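Long-range contact in adhesin LabA (Helicobacter pylori, PDB 6GMM), which probably attaches the bacterium to the gastric mucosa as a lectin-like surface adhesin that recognises LacdiNAc-bearing glycans: residues 417-422 with 435-440. Residues are numbered along the deposited sequence; the frame is centred on the assembly and turned at random.
Sequences NVVSKK and YYIDSN
Ser420 and Tyr436 face each other as a hydrogen-bonded pair in a two-stranded antiparallel beta hairpin, a small sheet packed against the helices of a largely helical adhesin and a compact example of how one hairpin can present two unlike faces. Backbone bonds set the register. Tyr436 N donates to Ser420 O at 2.8 Å, while the return bond from Ser420 N to Tyr436 O is longer, at 3.3 Å; Tyr436 O also receives the hydroxyl of Tyr19. Beyond the paired strands the ladder gains one more rung, Asp438 N to Val418 O at 2.8 Å with an N-H...O angle of 165°, just where the second strand gives way to helix 439-452.

Apolar packing belongs to the face carrying Val419, Ile437, Lys421 and Tyr435. Val419 and Ile437 meet only loosely across the strands, and both lean on Tyr19 of helix 4-28; Val419 and Tyr435 also reach helix 388-408, through Tyr399 and Leu395. Lys421 runs alongside Tyr435, pointing the same way, with its CD 3.7 Å from Tyr435 CE1, so that the aliphatic part of the lysine borders the aromatic ring.

The helix start is held by Asp438 at the N-cap, where OD1 accepts from Ile441 N and, weakly, from Asn440 N. The face of Ser420 and Tyr436 mixes polar and aliphatic contacts with the tyrosine. Set between the backbone N and the carbonyl carbon (chi1 61°), Ser420 OG packs against Tyr436 CB at 3.5 Å, a van der Waals contact. The Tyr436 hydroxyl is bonded to Asn434, while Lys422, bent at chi2 and chi3, arches across the ring: its CB approaches Tyr436 CE2 at 3.6 Å, and the cation-pi contact places NZ over one face, 4.5 Å from the ring centroid and 23° off its normal.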
loop_
_atom_site.group_PDB
_atom_site.type_symbol
_atom_site.label_atom_id
_atom_site.label_comp_id
_atom_site.label_asym_id
_atom_site.label_seq_id
_atom_site.Cartn_x
_atom_site.Cartn_y
_atom_site.Cartn_z
ATOM N N ASN A 417 -26.306 24.996 28.278
ATOM C CA ASN A 417 -25.229 25.827 27.744
ATOM C C ASN A 417 -24.041 25.058 27.110
ATOM O O ASN A 417 -23.077 25.706 26.682
ATOM C CB ASN A 417 -24.740 26.805 28.813
ATOM C CG ASN A 417 -25.761 27.863 29.177
ATOM O OD1 ASN A 417 -26.483 28.413 28.310
ATOM N ND2 ASN A 417 -25.820 28.183 30.474
ATOM N N VAL A 418 -24.130 23.704 26.990
ATOM C CA VAL A 418 -23.099 22.851 26.345
ATOM C C VAL A 418 -22.827 23.318 24.902
ATOM O O VAL A 418 -21.721 23.181 24.387
ATOM C CB VAL A 418 -23.401 21.324 26.435
ATOM C CG1 VAL A 418 -24.569 20.912 25.542
ATOM C CG2 VAL A 418 -22.160 20.496 26.112
ATOM N N VAL A 419 -23.872 23.853 24.267
ATOM C CA VAL A 419 -23.873 24.436 22.937
ATOM C C VAL A 419 -24.582 25.774 23.044
ATOM O O VAL A 419 -25.415 25.995 23.941
ATOM C CB VAL A 419 -24.494 23.526 21.840
ATOM C CG1 VAL A 419 -23.729 22.226 21.695
ATOM C CG2 VAL A 419 -25.975 23.247 22.092
ATOM N N SER A 420 -24.206 26.680 22.158
ATOM C CA SER A 420 -24.814 27.998 22.039
ATOM C C SER A 420 -24.601 28.484 20.619
ATOM O O SER A 420 -23.687 28.010 19.924
ATOM C CB SER A 420 -24.255 28.987 23.067
ATOM O OG SER A 420 -22.860 29.212 22.949
ATOM N N LYS A 421 -25.492 29.369 20.174
ATOM C CA LYS A 421 -25.401 30.013 18.871
ATOM C C LYS A 421 -25.539 31.533 19.041
ATOM O O LYS A 421 -26.260 32.016 19.926
ATOM C CB LYS A 421 -26.328 29.399 17.804
ATOM C CG LYS A 421 -27.811 29.388 18.137
ATOM C CD LYS A 421 -28.572 28.675 17.019
ATOM C CE LYS A 421 -29.638 29.528 16.374
ATOM N NZ LYS A 421 -30.295 28.822 15.242
ATOM N N LYS A 422 -24.741 32.268 18.275
ATOM C CA LYS A 422 -24.687 33.726 18.295
ATOM C C LYS A 422 -24.928 34.170 16.851
ATOM O O LYS A 422 -24.304 33.628 15.938
ATOM C CB LYS A 422 -23.287 34.165 18.766
ATOM C CG LYS A 422 -23.230 35.414 19.633
ATOM C CD LYS A 422 -22.472 35.153 20.954
ATOM C CE LYS A 422 -20.964 35.248 20.853
ATOM N NZ LYS A 422 -20.289 34.619 22.025
ATOM N N TYR A 435 -21.703 29.084 15.742
ATOM C CA TYR A 435 -21.995 28.039 16.706
ATOM C C TYR A 435 -20.826 27.843 17.643
ATOM O O TYR A 435 -19.674 28.112 17.284
ATOM C CB TYR A 435 -22.400 26.739 16.006
ATOM C CG TYR A 435 -23.721 26.841 15.274
ATOM C CD1 TYR A 435 -24.914 26.514 15.906
ATOM C CD2 TYR A 435 -23.771 27.216 13.930
ATOM C CE1 TYR A 435 -26.131 26.573 15.227
ATOM C CE2 TYR A 435 -24.983 27.285 13.243
ATOM C CZ TYR A 435 -26.162 26.973 13.900
ATOM O OH TYR A 435 -27.364 27.071 13.247
ATOM N N TYR A 436 -21.137 27.455 18.878
ATOM C CA TYR A 436 -20.146 27.292 19.926
ATOM C C TYR A 436 -20.432 26.039 20.715
ATOM O O TYR A 436 -21.543 25.506 20.667
ATOM C CB TYR A 436 -20.146 28.542 20.853
ATOM C CG TYR A 436 -19.837 29.836 20.123
ATOM C CD1 TYR A 436 -18.526 30.288 19.985
ATOM C CD2 TYR A 436 -20.856 30.611 19.569
ATOM C CE1 TYR A 436 -18.233 31.463 19.295
ATOM C CE2 TYR A 436 -20.574 31.783 18.866
ATOM C CZ TYR A 436 -19.260 32.206 18.733
ATOM O OH TYR A 436 -18.974 33.361 18.048
ATOM N N ILE A 437 -19.417 25.563 21.429
ATOM C CA ILE A 437 -19.499 24.399 22.293
ATOM C C ILE A 437 -18.634 24.629 23.541
ATOM O O ILE A 437 -17.501 25.105 23.425
ATOM C CB ILE A 437 -19.231 23.049 21.546
ATOM C CG1 ILE A 437 -19.447 21.836 22.478
ATOM C CG2 ILE A 437 -17.854 22.991 20.820
ATOM C CD1 ILE A 437 -19.654 20.497 21.785
ATOM N N ASP A 438 -19.193 24.335 24.727
ATOM C CA ASP A 438 -18.486 24.451 25.995
ATOM C C ASP A 438 -17.753 23.150 26.203
ATOM O O ASP A 438 -18.385 22.102 26.406
ATOM C CB ASP A 438 -19.473 24.712 27.139
ATOM C CG ASP A 438 -18.796 25.082 28.440
ATOM O OD1 ASP A 438 -18.086 24.216 29.013
ATOM O OD2 ASP A 438 -18.991 26.216 28.895
ATOM N N SER A 439 -16.412 23.203 26.079
ATOM C CA SER A 439 -15.503 22.053 26.199
ATOM C C SER A 439 -15.613 21.337 27.540
ATOM O O SER A 439 -15.465 20.115 27.594
ATOM C CB SER A 439 -14.064 22.511 25.990
ATOM O OG SER A 439 -13.862 22.941 24.655
ATOM N N ASN A 440 -15.873 22.105 28.618
ATOM C CA ASN A 440 -15.999 21.609 29.983
ATOM C C ASN A 440 -17.286 20.838 30.201
ATOM O O ASN A 440 -17.240 19.755 30.787
ATOM C CB ASN A 440 -15.815 22.740 30.990
ATOM C CG ASN A 440 -14.501 23.460 30.785
ATOM O OD1 ASN A 440 -13.430 22.843 30.734
ATOM N ND2 ASN A 440 -14.563 24.768 30.569
#